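Local coordinates for protein acetohydroxyacid synthase small subunit Related (PDB 2F06) that is of unknown function but carries a pair of ACT domains that bind histidine, and so may sense amino acids as related regulatory subunits do, at residues Ala6-Ile11 against Tyr102-Ala107; Lys57-Leu62 against Phe67-Thr72. All coordinates share one frame; numbering follows the deposited sequence.

How the interactions relate
Interaction 1 lies close to the centre of the chain and is fully buried, whereas the centre of interaction 2 is about 14 Å from the chain centre and that contact is only partly buried. The two share one sheet: strand 5-13, which supplies Ala6-Ile11, is the antiparallel neighbour of strand 69-80, which supplies most of Phe67-Thr72, and Gln8 N lies 2.8 Å from Thr72 O in a probable backbone hydrogen bond. Their chemistry differs with their place. Interaction 1 is almost wholly polar, one amide meeting two phenols across separated strands; interaction 2 is mainly apolar, a helix laid on the sheet with one backbone hydrogen bond near its C-terminal end. Segments of both also touch the third subunit.

Interaction 1 of 2, residues Ala6-Ile11 against Tyr102-Ala107; sequences AKQLSI and YMYSFA. With HIS (histidine), chain C.
Gln8 meets Tyr102 and Tyr104 chiefly through its side-chain amide, bridging segments Ala6-Ile11 and Tyr102-Ala107, whose nearest CA atoms, those of Gln8 and Met103, are 11.6 Å apart. With CG anti to the backbone N (chi1 175°), the extended chain carries the amide to the two phenols. Gln8 NE2 donates to Tyr104 OH, modelled at 2.5 Å, shorter than such a bond should be, so its exact length is doubtful; the hydroxyl is tilted from the amide plane. On the other branch, Gln8 OE1 lies 2.8 Å from Tyr102 OH. The amide is nearly coplanar with the Tyr102 ring, 18° between planes, and NE2 lies at the edge of both rings. Tight contact is confined to this buried amide-phenol group; elsewhere the strands stand apart, and Ser105, of the histidine pocket, turns instead to a bound histidine, with OG 3.3 Å from the ligand NE2, although the position of OG is less certain. Arg49 makes a cation-pi contact with the Tyr102 ring. Asp44 OD2 of the third subunit is a second acceptor within reach of the Tyr102 hydroxyl; its one proton can serve OE1 or Asp44, so the amide and the subunit interface are probably coupled through this phenol.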
loop_
_atom_site.group_PDB
_atom_site.type_symbol
_atom_site.label_atom_id
_atom_site.label_comp_id
_atom_site.label_asym_id
_atom_site.label_seq_id
_atom_site.Cartn_x
_atom_site.Cartn_y
_atom_site.Cartn_z
ATOM N N ALA A 6 3.574 -2.426 22.615
ATOM C CA ALA A 6 2.695 -1.294 22.560
ATOM C C ALA A 6 1.515 -1.508 21.612
ATOM O O ALA A 6 1.559 -2.282 20.679
ATOM C CB ALA A 6 3.478 -0.061 22.186
ATOM N N LYS A 7 0.445 -0.779 21.881
ATOM C CA LYS A 7 -0.728 -0.785 21.043
ATOM C C LYS A 7 -0.588 0.354 20.033
ATOM O O LYS A 7 -0.388 1.530 20.395
ATOM C CB LYS A 7 -1.989 -0.629 21.904
ATOM C CG LYS A 7 -2.261 -1.837 22.840
ATOM C CD LYS A 7 -3.512 -1.568 23.692
ATOM C CE LYS A 7 -4.466 -2.775 23.673
ATOM N NZ LYS A 7 -5.237 -2.862 24.930
ATOM N N GLN A 8 -0.629 -0.020 18.758
ATOM C CA GLN A 8 -0.725 0.942 17.703
ATOM C C GLN A 8 -2.147 0.971 17.152
ATOM O O GLN A 8 -2.752 -0.063 16.884
ATOM C CB GLN A 8 0.244 0.574 16.612
ATOM C CG GLN A 8 0.165 1.450 15.388
ATOM C CD GLN A 8 0.892 0.799 14.222
ATOM O OE1 GLN A 8 0.331 -0.048 13.515
ATOM N NE2 GLN A 8 2.133 1.174 14.030
ATOM N N LEU A 9 -2.704 2.146 16.973
ATOM C CA LEU A 9 -3.986 2.229 16.276
ATOM C C LEU A 9 -3.766 2.250 14.764
ATOM O O LEU A 9 -2.910 2.971 14.231
ATOM C CB LEU A 9 -4.767 3.487 16.666
ATOM C CG LEU A 9 -5.190 3.704 18.124
ATOM C CD1 LEU A 9 -6.208 4.798 18.206
ATOM C CD2 LEU A 9 -5.807 2.506 18.709
ATOM N N SER A 10 -4.569 1.455 14.079
ATOM C CA SER A 10 -4.703 1.557 12.648
ATOM C C SER A 10 -6.097 2.008 12.315
ATOM O O SER A 10 -7.040 1.261 12.554
ATOM C CB SER A 10 -4.416 0.203 11.986
ATOM O OG SER A 10 -3.004 0.022 12.029
ATOM N N ILE A 11 -6.194 3.168 11.672
ATOM C CA ILE A 11 -7.438 3.786 11.407
ATOM C C ILE A 11 -7.692 3.964 9.887
ATOM O O ILE A 11 -6.877 4.619 9.172
ATOM C CB ILE A 11 -7.551 5.139 12.147
ATOM C CG1 ILE A 11 -7.196 5.029 13.622
ATOM C CG2 ILE A 11 -8.975 5.713 12.006
ATOM C CD1 ILE A 11 -6.559 6.287 14.174
ATOM N N TYR A 102 7.051 -3.437 8.890
ATOM C CA TYR A 102 7.233 -1.979 8.699
ATOM C C TYR A 102 7.792 -1.360 9.970
ATOM O O TYR A 102 7.837 -1.992 11.067
ATOM C CB TYR A 102 5.931 -1.237 8.304
ATOM C CG TYR A 102 4.782 -1.499 9.266
ATOM C CD1 TYR A 102 3.903 -2.608 9.085
ATOM C CD2 TYR A 102 4.572 -0.654 10.366
ATOM C CE1 TYR A 102 2.795 -2.827 10.009
ATOM C CE2 TYR A 102 3.543 -0.852 11.224
ATOM C CZ TYR A 102 2.662 -1.936 11.070
ATOM O OH TYR A 102 1.681 -2.056 12.041
HETATM N N MSE A 103 8.213 -0.108 9.809
HETATM C CA MSE A 103 8.726 0.715 10.917
HETATM C C MSE A 103 8.545 2.143 10.516
HETATM O O MSE A 103 8.369 2.401 9.334
HETATM C CB MSE A 103 10.228 0.419 11.176
HETATM C CG MSE A 103 11.220 1.202 10.299
HETATM SE SE MSE A 103 13.000 0.501 10.736
HETATM C CE MSE A 103 14.024 0.899 9.059
ATOM N N TYR A 104 8.559 3.053 11.487
ATOM C CA TYR A 104 8.607 4.459 11.230
ATOM C C TYR A 104 9.415 5.064 12.355
ATOM O O TYR A 104 9.450 4.502 13.491
ATOM C CB TYR A 104 7.167 5.093 11.097
ATOM C CG TYR A 104 6.092 4.648 12.084
ATOM C CD1 TYR A 104 5.438 3.399 11.931
ATOM C CD2 TYR A 104 5.656 5.486 13.123
ATOM C CE1 TYR A 104 4.395 3.016 12.813
ATOM C CE2 TYR A 104 4.642 5.067 14.057
ATOM C CZ TYR A 104 4.007 3.847 13.866
ATOM O OH TYR A 104 2.998 3.422 14.705
ATOM N N SER A 105 10.098 6.186 12.077
ATOM C CA SER A 105 10.984 6.754 13.045
ATOM C C SER A 105 11.472 8.148 12.727
ATOM O O SER A 105 11.460 8.547 11.562
ATOM C CB SER A 105 12.196 5.842 13.188
ATOM O OG SER A 105 12.756 5.618 11.921
ATOM N N PHE A 106 11.785 8.917 13.779
ATOM C CA PHE A 106 12.304 10.293 13.639
ATOM C C PHE A 106 13.505 10.382 14.578
ATOM O O PHE A 106 13.506 9.758 15.650
ATOM C CB PHE A 106 11.303 11.398 14.059
ATOM C CG PHE A 106 10.583 12.096 12.912
ATOM C CD1 PHE A 106 9.503 11.479 12.248
ATOM C CD2 PHE A 106 10.966 13.379 12.516
ATOM C CE1 PHE A 106 8.829 12.130 11.184
ATOM C CE2 PHE A 106 10.338 14.035 11.469
ATOM C CZ PHE A 106 9.235 13.412 10.797
ATOM N N ALA A 107 14.472 11.204 14.211
ATOM C CA ALA A 107 15.491 11.662 15.137
ATOM C C ALA A 107 14.901 12.652 16.149
ATOM O O ALA A 107 14.208 13.585 15.782
ATOM C CB ALA A 107 16.655 12.315 14.373
HETATM N N HIS C . 20.133 8.902 12.735
HETATM C CA HIS C . 20.321 7.433 13.010
HETATM C C HIS C . 20.778 6.554 11.882
HETATM O O HIS C . 21.258 6.973 10.832
HETATM C CB HIS C . 19.089 6.784 13.665
HETATM C CG HIS C . 17.784 6.917 12.898
HETATM N ND1 HIS C . 17.066 8.103 12.824
HETATM C CD2 HIS C . 17.001 5.974 12.311
HETATM C CE1 HIS C . 15.933 7.892 12.165
HETATM N NE2 HIS C . 15.868 6.604 11.851
HETATM O OXT HIS C . 20.641 5.329 12.006
#

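Interaction 2 of 2, residues Lys57-Leu62 against Phe67-Thr72; sequences KAYKAL and FAVNIT
Leu62 joins helix 55-64 to the segment Phe67-Thr72 by both backbone and side chain. Its carbonyl O accepts a hydrogen bond from Phe67 N at 2.9 Å, with an N-H...O angle of 160°, so the chain is tied back to the helix as it turns toward the strand. The same oxygen also lies at the edge of the Phe67 ring. Followed outward, Leu62 starts at CB, which packs on Val69 CG2 at 3.5 Å and more loosely on Phe67 CB. CG, anti to the carbonyl carbon (chi1 -69°), carries the chain on to the tip, where CD2 reaches Phe67 CD2 at 3.5 Å. Leu27 of helix 19-29 and Ile11 of strand 5-13 also touch the Leu62 side chain. In the ferredoxin-like βαββαβ fold of ACT domains, helices cover one side of an antiparallel sheet; here helix 55-64 leads through a short turn into strand 69-80. The axes of the helical segment 57-62 and the strand segment 69-72 run nearly antiparallel, at 160°, and approach to 9.1 Å. Farther along the strand, the partly exposed Tyr59 ring is the helix's contribution: CD1 meets CD1 of Ile71, itself partly exposed, at 3.3 Å and Val69 CB at 3.9 Å, while the ring edge brings CE1 within 3.4 Å of Val69 O. The buried Val69 side chain also rests on Ile11.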
loop_
_atom_site.group_PDB
_atom_site.type_symbol
_atom_site.label_atom_id
_atom_site.label_comp_id
_atom_site.label_asym_id
_atom_site.label_seq_id
_atom_site.Cartn_x
_atom_site.Cartn_y
_atom_site.Cartn_z
ATOM N N LYS A 57 -8.696 4.529 25.393
ATOM C CA LYS A 57 -9.628 5.669 25.362
ATOM C C LYS A 57 -9.792 6.144 23.907
ATOM O O LYS A 57 -10.913 6.426 23.471
ATOM C CB LYS A 57 -9.125 6.810 26.236
ATOM C CG LYS A 57 -10.131 7.879 26.403
ATOM C CD LYS A 57 -9.793 8.789 27.557
ATOM C CE LYS A 57 -9.814 10.185 27.055
ATOM N NZ LYS A 57 -10.197 11.082 28.137
ATOM N N ALA A 58 -8.674 6.238 23.176
ATOM C CA ALA A 58 -8.681 6.620 21.768
ATOM C C ALA A 58 -9.475 5.678 20.902
ATOM O O ALA A 58 -10.343 6.141 20.115
ATOM C CB ALA A 58 -7.299 6.733 21.223
ATOM N N TYR A 59 -9.209 4.386 21.045
ATOM C CA TYR A 59 -10.008 3.376 20.352
ATOM C C TYR A 59 -11.528 3.495 20.581
ATOM O O TYR A 59 -12.325 3.415 19.646
ATOM C CB TYR A 59 -9.531 1.977 20.735
ATOM C CG TYR A 59 -10.299 0.808 20.146
ATOM C CD1 TYR A 59 -9.922 0.272 18.933
ATOM C CD2 TYR A 59 -11.338 0.205 20.848
ATOM C CE1 TYR A 59 -10.547 -0.793 18.398
ATOM C CE2 TYR A 59 -12.006 -0.865 20.309
ATOM C CZ TYR A 59 -11.585 -1.359 19.081
ATOM O OH TYR A 59 -12.178 -2.442 18.512
ATOM N N LYS A 60 -11.950 3.660 21.820
ATOM C CA LYS A 60 -13.401 3.698 22.059
ATOM C C LYS A 60 -14.051 4.995 21.510
ATOM O O LYS A 60 -15.180 4.948 20.999
ATOM C CB LYS A 60 -13.674 3.456 23.549
ATOM C CG LYS A 60 -15.081 3.706 23.998
ATOM C CD LYS A 60 -15.165 3.724 25.530
ATOM C CE LYS A 60 -16.441 4.426 25.995
ATOM N NZ LYS A 60 -17.550 3.821 25.198
ATOM N N ALA A 61 -13.342 6.126 21.618
ATOM C CA ALA A 61 -13.770 7.397 21.030
ATOM C C ALA A 61 -13.956 7.306 19.483
ATOM O O ALA A 61 -15.001 7.714 18.898
ATOM C CB ALA A 61 -12.754 8.505 21.384
ATOM N N LEU A 62 -12.961 6.731 18.831
ATOM C CA LEU A 62 -13.031 6.479 17.414
ATOM C C LEU A 62 -14.181 5.560 17.001
ATOM O O LEU A 62 -14.901 5.923 16.081
ATOM C CB LEU A 62 -11.665 5.980 16.898
ATOM C CG LEU A 62 -10.676 7.145 16.973
ATOM C CD1 LEU A 62 -9.174 6.642 16.934
ATOM C CD2 LEU A 62 -10.983 8.102 15.829
ATOM N N PHE A 67 -15.567 5.377 13.267
ATOM C CA PHE A 67 -14.350 5.023 12.544
ATOM C C PHE A 67 -14.095 3.536 12.623
ATOM O O PHE A 67 -14.472 2.903 13.607
ATOM C CB PHE A 67 -13.122 5.824 13.018
ATOM C CG PHE A 67 -13.183 7.299 12.634
ATOM C CD1 PHE A 67 -12.768 7.715 11.366
ATOM C CD2 PHE A 67 -13.658 8.257 13.527
ATOM C CE1 PHE A 67 -12.851 9.071 10.989
ATOM C CE2 PHE A 67 -13.742 9.611 13.158
ATOM C CZ PHE A 67 -13.349 10.020 11.888
ATOM N N ALA A 68 -13.489 2.976 11.564
ATOM C CA ALA A 68 -12.973 1.635 11.599
ATOM C C ALA A 68 -11.515 1.691 12.128
ATOM O O ALA A 68 -10.658 2.276 11.504
ATOM C CB ALA A 68 -13.028 1.017 10.193
ATOM N N VAL A 69 -11.250 1.089 13.288
ATOM C CA VAL A 69 -9.935 1.102 13.955
ATOM C C VAL A 69 -9.585 -0.280 14.409
ATOM O O VAL A 69 -10.412 -1.000 14.958
ATOM C CB VAL A 69 -9.962 1.846 15.340
ATOM C CG1 VAL A 69 -8.592 2.452 15.697
ATOM C CG2 VAL A 69 -11.019 2.849 15.403
ATOM N N ASN A 70 -8.323 -0.621 14.296
ATOM C CA ASN A 70 -7.827 -1.919 14.744
ATOM C C ASN A 70 -6.623 -1.596 15.581
ATOM O O ASN A 70 -6.022 -0.548 15.369
ATOM C CB ASN A 70 -7.380 -2.731 13.535
ATOM C CG ASN A 70 -8.531 -3.202 12.691
ATOM O OD1 ASN A 70 -9.638 -3.445 13.161
ATOM N ND2 ASN A 70 -8.243 -3.421 11.414
ATOM N N ILE A 71 -6.268 -2.465 16.530
ATOM C CA ILE A 71 -5.033 -2.301 17.320
ATOM C C ILE A 71 -4.044 -3.359 16.857
ATOM O O ILE A 71 -4.449 -4.464 16.523
ATOM C CB ILE A 71 -5.325 -2.354 18.849
ATOM C CG1 ILE A 71 -6.042 -1.074 19.267
ATOM C CG2 ILE A 71 -4.060 -2.521 19.657
ATOM C CD1 ILE A 71 -7.253 -1.374 20.016
ATOM N N THR A 72 -2.780 -2.965 16.712
ATOM C CA THR A 72 -1.669 -3.869 16.336
ATOM C C THR A 72 -0.597 -3.738 17.403
ATOM O O THR A 72 -0.433 -2.652 17.947
ATOM C CB THR A 72 -1.065 -3.426 14.967
ATOM O OG1 THR A 72 -2.108 -3.397 14.010
ATOM C CG2 THR A 72 0.108 -4.382 14.436
#